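Long-range contact in putative nudix hydrolase family member (Chromobacterium violaceum, PDB 3F13), which belongs to the Nudix family and is probably a magnesium-dependent hydrolase, though its own substrate is not established: residues 74-88 against 119-131. Numbering follows the deposited sequence.
Sequences LFDHITPFNAHKVYL and EGRAILRRYARLR
His-77 and Glu-119 meet through a nearly straight hydrogen bond: NE2 of His-77 donates to OE1 of Glu-119 over 2.8 Å, with an N-H...O angle of 170°. The acceptor lies in the imidazole plane, but the histidine comes at the carboxylate from above its plane. Glu-119 gets there by a bend at chi2, which also lays its carboxyl carbon CD on the methyl CG2 of Thr-79, 3.4 Å away. The Thr-79 hydroxyl serves its own turn instead, accepting from the backbone N of Phe-81 and of Asn-82. One face of the His-77 ring takes CG1 of Ile-123 in a CH-pi contact.

Farther along the helix, the guanidinium of Arg-126 lies flat on the Phe-75 ring, centres 4.3 Å apart and planes 18° from parallel; Arg-126 CG sits over the same face, while Val-86 CB backs the other. From this stack Arg-126 NH2 reaches the backbone O of Asp-76, 2.9 Å away, but at 122° the bond is weak. The Asp-76 carboxylate turns elsewhere, its OD1 bridging to Lys-85 NZ at 2.8 Å and accepting from Tyr-73 OH. Deeper in, Leu-74 packs against Tyr-127 and Leu-130, and Ile-123 CG2 against Val-86; the Tyr-127 hydroxyl is held by Glu-24.

Helix 118-132 thus packs on the hairpin of strands 70-78 and 82-90 within the Nudix domain. Apolar contacts fill the inner side; the polar rim has one well-aligned bond and one weak one, with the guanidinium stacked on a buried ring. Glu-119 would probably favour a charged His-77 and nearby Arg-126 oppose it, leaving its ionisation undecided.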
loop_
_atom_site.group_PDB
_atom_site.type_symbol
_atom_site.label_atom_id
_atom_site.label_comp_id
_atom_site.label_asym_id
_atom_site.label_seq_id
_atom_site.Cartn_x
_atom_site.Cartn_y
_atom_site.Cartn_z
ATOM N N LEU B 74 6.087 -3.512 -7.275
ATOM C CA LEU B 74 7.304 -4.217 -7.687
ATOM C C LEU B 74 7.712 -3.880 -9.128
ATOM O O LEU B 74 8.864 -3.474 -9.381
ATOM C CB LEU B 74 7.100 -5.731 -7.561
ATOM C CG LEU B 74 6.542 -6.178 -6.213
ATOM C CD1 LEU B 74 6.179 -7.682 -6.197
ATOM C CD2 LEU B 74 7.588 -5.804 -5.129
ATOM N N PHE B 75 6.792 -4.041 -10.082
ATOM C CA PHE B 75 7.149 -3.807 -11.491
ATOM C C PHE B 75 5.918 -3.866 -12.376
ATOM O O PHE B 75 4.816 -4.265 -11.908
ATOM C CB PHE B 75 8.163 -4.863 -11.987
ATOM C CG PHE B 75 7.768 -6.314 -11.680
ATOM C CD1 PHE B 75 6.903 -7.010 -12.520
ATOM C CD2 PHE B 75 8.285 -6.974 -10.573
ATOM C CE1 PHE B 75 6.533 -8.364 -12.244
ATOM C CE2 PHE B 75 7.935 -8.315 -10.285
ATOM C CZ PHE B 75 7.023 -8.995 -11.127
ATOM N N ASP B 76 6.127 -3.515 -13.648
ATOM C CA ASP B 76 5.075 -3.587 -14.654
ATOM C C ASP B 76 5.298 -4.886 -15.426
ATOM O O ASP B 76 6.441 -5.318 -15.601
ATOM C CB ASP B 76 5.168 -2.417 -15.637
ATOM C CG ASP B 76 5.163 -1.064 -14.951
ATOM O OD1 ASP B 76 4.363 -0.855 -14.003
ATOM O OD2 ASP B 76 5.996 -0.206 -15.341
ATOM N N HIS B 77 4.221 -5.509 -15.897
ATOM C CA HIS B 77 4.338 -6.684 -16.723
ATOM C C HIS B 77 3.366 -6.470 -17.883
ATOM O O HIS B 77 2.159 -6.404 -17.653
ATOM C CB HIS B 77 3.902 -7.914 -15.942
ATOM C CG HIS B 77 3.941 -9.174 -16.741
ATOM N ND1 HIS B 77 5.092 -9.908 -16.906
ATOM C CD2 HIS B 77 2.975 -9.828 -17.426
ATOM C CE1 HIS B 77 4.835 -10.965 -17.657
ATOM N NE2 HIS B 77 3.558 -10.937 -17.991
ATOM N N ILE B 78 3.867 -6.322 -19.109
ATOM C CA ILE B 78 2.932 -6.161 -20.231
ATOM C C ILE B 78 2.773 -7.455 -21.044
ATOM O O ILE B 78 3.706 -8.219 -21.238
ATOM C CB ILE B 78 3.279 -4.979 -21.183
ATOM C CG1 ILE B 78 4.570 -5.276 -21.945
ATOM C CG2 ILE B 78 3.390 -3.659 -20.375
ATOM C CD1 ILE B 78 4.843 -4.365 -23.111
ATOM N N THR B 79 1.574 -7.646 -21.554
ATOM C CA THR B 79 1.297 -8.764 -22.455
ATOM C C THR B 79 0.605 -8.157 -23.678
ATOM O O THR B 79 0.442 -6.943 -23.750
ATOM C CB THR B 79 0.330 -9.738 -21.796
ATOM O OG1 THR B 79 -0.987 -9.203 -21.928
ATOM C CG2 THR B 79 0.667 -9.880 -20.306
ATOM N N PRO B 80 0.142 -8.998 -24.620
ATOM C CA PRO B 80 -0.378 -8.369 -25.835
ATOM C C PRO B 80 -1.652 -7.599 -25.611
ATOM O O PRO B 80 -1.940 -6.691 -26.393
ATOM C CB PRO B 80 -0.596 -9.559 -26.793
ATOM C CG PRO B 80 0.464 -10.587 -26.339
ATOM C CD PRO B 80 0.372 -10.445 -24.793
ATOM N N PHE B 81 -2.366 -7.918 -24.530
ATOM C CA PHE B 81 -3.662 -7.315 -24.234
ATOM C C PHE B 81 -3.738 -6.384 -23.016
ATOM O O PHE B 81 -4.606 -5.503 -22.964
ATOM C CB PHE B 81 -4.695 -8.424 -24.042
ATOM C CG PHE B 81 -5.061 -9.113 -25.330
ATOM C CD1 PHE B 81 -6.122 -8.646 -26.106
ATOM C CD2 PHE B 81 -4.322 -10.183 -25.777
ATOM C CE1 PHE B 81 -6.450 -9.272 -27.310
ATOM C CE2 PHE B 81 -4.624 -10.803 -26.975
ATOM C CZ PHE B 81 -5.691 -10.345 -27.748
ATOM N N ASN B 82 -2.864 -6.628 -22.040
ATOM C CA ASN B 82 -2.956 -6.009 -20.722
ATOM C C ASN B 82 -1.635 -5.407 -20.241
ATOM O O ASN B 82 -0.540 -5.917 -20.552
ATOM C CB ASN B 82 -3.455 -7.055 -19.731
ATOM C CG ASN B 82 -4.881 -7.486 -20.058
ATOM O OD1 ASN B 82 -5.751 -6.643 -20.290
ATOM N ND2 ASN B 82 -5.107 -8.772 -20.138
ATOM N N ALA B 83 -1.729 -4.305 -19.507
ATOM C CA ALA B 83 -0.562 -3.744 -18.833
ATOM C C ALA B 83 -0.713 -3.901 -17.315
ATOM O O ALA B 83 -1.514 -3.207 -16.716
ATOM C CB ALA B 83 -0.356 -2.270 -19.204
ATOM N N HIS B 84 0.057 -4.811 -16.696
ATOM C CA HIS B 84 -0.132 -5.071 -15.282
ATOM C C HIS B 84 0.801 -4.193 -14.475
ATOM O O HIS B 84 1.948 -3.984 -14.885
ATOM C CB HIS B 84 0.265 -6.517 -14.920
ATOM C CG HIS B 84 -0.619 -7.565 -15.527
ATOM N ND1 HIS B 84 -1.544 -8.283 -14.797
ATOM C CD2 HIS B 84 -0.704 -8.024 -16.797
ATOM C CE1 HIS B 84 -2.152 -9.151 -15.591
ATOM N NE2 HIS B 84 -1.652 -9.021 -16.808
ATOM N N LYS B 85 0.318 -3.655 -13.362
ATOM C CA LYS B 85 1.261 -3.311 -12.270
ATOM C C LYS B 85 1.196 -4.424 -11.242
ATOM O O LYS B 85 0.109 -4.867 -10.844
ATOM C CB LYS B 85 0.962 -1.968 -11.620
ATOM C CG LYS B 85 1.452 -0.779 -12.452
ATOM C CD LYS B 85 1.232 0.542 -11.780
ATOM C CE LYS B 85 1.789 1.639 -12.669
ATOM N NZ LYS B 85 3.264 1.494 -12.916
ATOM N N VAL B 86 2.366 -4.850 -10.768
ATOM C CA VAL B 86 2.433 -5.967 -9.843
ATOM C C VAL B 86 2.865 -5.477 -8.467
ATOM O O VAL B 86 3.845 -4.744 -8.390
ATOM C CB VAL B 86 3.486 -6.989 -10.357
ATOM C CG1 VAL B 86 3.600 -8.216 -9.410
ATOM C CG2 VAL B 86 3.077 -7.453 -11.755
ATOM N N TYR B 87 2.163 -5.895 -7.405
ATOM C CA TYR B 87 2.414 -5.414 -6.032
ATOM C C TYR B 87 2.512 -6.563 -5.033
ATOM O O TYR B 87 1.686 -7.497 -5.067
ATOM C CB TYR B 87 1.243 -4.568 -5.507
ATOM C CG TYR B 87 0.791 -3.453 -6.429
ATOM C CD1 TYR B 87 1.187 -2.133 -6.191
ATOM C CD2 TYR B 87 -0.019 -3.713 -7.540
ATOM C CE1 TYR B 87 0.798 -1.097 -7.003
ATOM C CE2 TYR B 87 -0.443 -2.642 -8.374
ATOM C CZ TYR B 87 0.013 -1.345 -8.108
ATOM O OH TYR B 87 -0.398 -0.271 -8.905
ATOM N N LEU B 88 3.432 -6.454 -4.090
ATOM C CA LEU B 88 3.527 -7.404 -2.975
ATOM C C LEU B 88 2.602 -6.819 -1.919
ATOM O O LEU B 88 2.754 -5.645 -1.557
ATOM C CB LEU B 88 4.947 -7.420 -2.412
ATOM C CG LEU B 88 5.146 -8.317 -1.170
ATOM C CD1 LEU B 88 4.983 -9.795 -1.490
ATOM C CD2 LEU B 88 6.530 -8.092 -0.541
ATOM N N GLU B 119 0.986 -15.967 -18.038
ATOM C CA GLU B 119 1.405 -14.665 -17.479
ATOM C C GLU B 119 1.541 -14.678 -15.948
ATOM O O GLU B 119 2.423 -14.024 -15.393
ATOM C CB GLU B 119 0.420 -13.571 -17.871
ATOM C CG GLU B 119 0.165 -13.435 -19.387
ATOM C CD GLU B 119 1.438 -13.183 -20.202
ATOM O OE1 GLU B 119 2.524 -12.996 -19.595
ATOM O OE2 GLU B 119 1.357 -13.182 -21.459
ATOM N N GLY B 120 0.641 -15.396 -15.271
ATOM C CA GLY B 120 0.769 -15.633 -13.824
ATOM C C GLY B 120 2.117 -16.277 -13.516
ATOM O O GLY B 120 2.835 -15.867 -12.598
ATOM N N ARG B 121 2.492 -17.294 -14.286
ATOM C CA ARG B 121 3.814 -17.903 -14.068
ATOM C C ARG B 121 4.965 -16.960 -14.370
ATOM O O ARG B 121 5.951 -16.938 -13.633
ATOM C CB ARG B 121 4.000 -19.195 -14.896
ATOM C CG ARG B 121 5.146 -20.035 -14.384
ATOM C CD ARG B 121 5.315 -21.375 -15.170
ATOM N NE ARG B 121 4.171 -22.274 -14.972
ATOM C CZ ARG B 121 4.118 -23.255 -14.076
ATOM N NH1 ARG B 121 5.137 -23.479 -13.259
ATOM N NH2 ARG B 121 3.029 -24.019 -13.991
ATOM N N ALA B 122 4.840 -16.185 -15.444
ATOM C CA ALA B 122 5.884 -15.241 -15.864
ATOM C C ALA B 122 6.118 -14.245 -14.740
ATOM O O ALA B 122 7.270 -13.890 -14.409
ATOM C CB ALA B 122 5.434 -14.490 -17.090
ATOM N N ILE B 123 5.017 -13.782 -14.160
ATOM C CA ILE B 123 5.155 -12.753 -13.120
ATOM C C ILE B 123 5.854 -13.341 -11.878
ATOM O O ILE B 123 6.694 -12.700 -11.230
ATOM C CB ILE B 123 3.759 -12.154 -12.781
ATOM C CG1 ILE B 123 3.277 -11.238 -13.924
ATOM C CG2 ILE B 123 3.794 -11.469 -11.401
ATOM C CD1 ILE B 123 1.746 -10.945 -13.933
ATOM N N LEU B 124 5.509 -14.573 -11.521
ATOM C CA LEU B 124 6.128 -15.202 -10.356
ATOM C C LEU B 124 7.609 -15.450 -10.556
ATOM O O LEU B 124 8.388 -15.408 -9.588
ATOM C CB LEU B 124 5.420 -16.519 -9.997
ATOM C CG LEU B 124 4.076 -16.324 -9.317
ATOM C CD1 LEU B 124 3.434 -17.688 -9.105
ATOM C CD2 LEU B 124 4.293 -15.540 -8.008
ATOM N N ARG B 125 8.023 -15.719 -11.798
ATOM C CA ARG B 125 9.457 -15.880 -12.047
ATOM C C ARG B 125 10.226 -14.579 -11.765
ATOM O O ARG B 125 11.294 -14.588 -11.164
ATOM C CB ARG B 125 9.726 -16.338 -13.489
ATOM C CG ARG B 125 9.356 -17.763 -13.711
ATOM C CD ARG B 125 10.279 -18.441 -14.770
ATOM N NE ARG B 125 10.174 -19.874 -14.547
ATOM C CZ ARG B 125 9.339 -20.641 -15.217
ATOM N NH1 ARG B 125 9.253 -21.940 -14.946
ATOM N NH2 ARG B 125 8.602 -20.103 -16.177
ATOM N N ARG B 126 9.683 -13.464 -12.226
ATOM C CA ARG B 126 10.322 -12.169 -12.060
ATOM C C ARG B 126 10.337 -11.793 -10.598
ATOM O O ARG B 126 11.311 -11.253 -10.096
ATOM C CB ARG B 126 9.556 -11.120 -12.851
ATOM C CG ARG B 126 10.286 -9.799 -12.954
ATOM C CD ARG B 126 9.931 -9.175 -14.328
ATOM N NE ARG B 126 10.139 -7.733 -14.336
ATOM C CZ ARG B 126 9.443 -6.896 -15.096
ATOM N NH1 ARG B 126 9.696 -5.605 -15.042
ATOM N NH2 ARG B 126 8.476 -7.356 -15.881
ATOM N N TYR B 127 9.228 -12.061 -9.921
ATOM C CA TYR B 127 9.142 -11.800 -8.485
ATOM C C TYR B 127 10.194 -12.636 -7.740
ATOM O O TYR B 127 10.839 -12.183 -6.801
ATOM C CB TYR B 127 7.763 -12.205 -7.969
ATOM C CG TYR B 127 7.716 -12.233 -6.451
ATOM C CD1 TYR B 127 7.770 -11.046 -5.724
ATOM C CD2 TYR B 127 7.629 -13.429 -5.739
ATOM C CE1 TYR B 127 7.731 -11.056 -4.339
ATOM C CE2 TYR B 127 7.585 -13.441 -4.345
ATOM C CZ TYR B 127 7.645 -12.242 -3.663
ATOM O OH TYR B 127 7.597 -12.227 -2.285
ATOM N N ALA B 128 10.346 -13.881 -8.157
ATOM C CA ALA B 128 11.363 -14.742 -7.537
ATOM C C ALA B 128 12.764 -14.140 -7.662
ATOM O O ALA B 128 13.537 -14.180 -6.700
ATOM C CB ALA B 128 11.326 -16.115 -8.159
ATOM N N ARG B 129 13.099 -13.586 -8.826
ATOM C CA ARG B 129 14.390 -12.895 -9.013
ATOM C C ARG B 129 14.477 -11.691 -8.074
ATOM O O ARG B 129 15.457 -11.524 -7.350
ATOM C CB ARG B 129 14.564 -12.386 -10.454
ATOM C CG ARG B 129 15.297 -13.305 -11.416
ATOM C CD ARG B 129 15.423 -12.666 -12.829
ATOM N NE ARG B 129 14.254 -12.995 -13.646
ATOM C CZ ARG B 129 13.499 -12.113 -14.299
ATOM N NH1 ARG B 129 13.791 -10.811 -14.266
ATOM N NH2 ARG B 129 12.445 -12.546 -15.002
ATOM N N LEU B 130 13.455 -10.844 -8.103
ATOM C CA LEU B 130 13.480 -9.587 -7.339
ATOM C C LEU B 130 13.673 -9.842 -5.845
ATOM O O LEU B 130 14.384 -9.120 -5.161
ATOM C CB LEU B 130 12.173 -8.816 -7.557
ATOM C CG LEU B 130 12.129 -7.361 -7.074
ATOM C CD1 LEU B 130 13.291 -6.568 -7.639
ATOM C CD2 LEU B 130 10.806 -6.740 -7.515
ATOM N N ARG B 131 12.989 -10.855 -5.346
ATOM C CA ARG B 131 13.067 -11.241 -3.932
ATOM C C ARG B 131 14.532 -11.412 -3.458
ATOM O O ARG B 131 14.837 -11.169 -2.282
ATOM C CB ARG B 131 12.284 -12.550 -3.765
ATOM C CG ARG B 131 11.770 -12.932 -2.391
ATOM C CD ARG B 131 11.169 -14.364 -2.565
ATOM N NE ARG B 131 10.388 -14.903 -1.452
ATOM C CZ ARG B 131 10.914 -15.352 -0.313
ATOM N NH1 ARG B 131 12.226 -15.266 -0.111
ATOM N NH2 ARG B 131 10.120 -15.849 0.640
#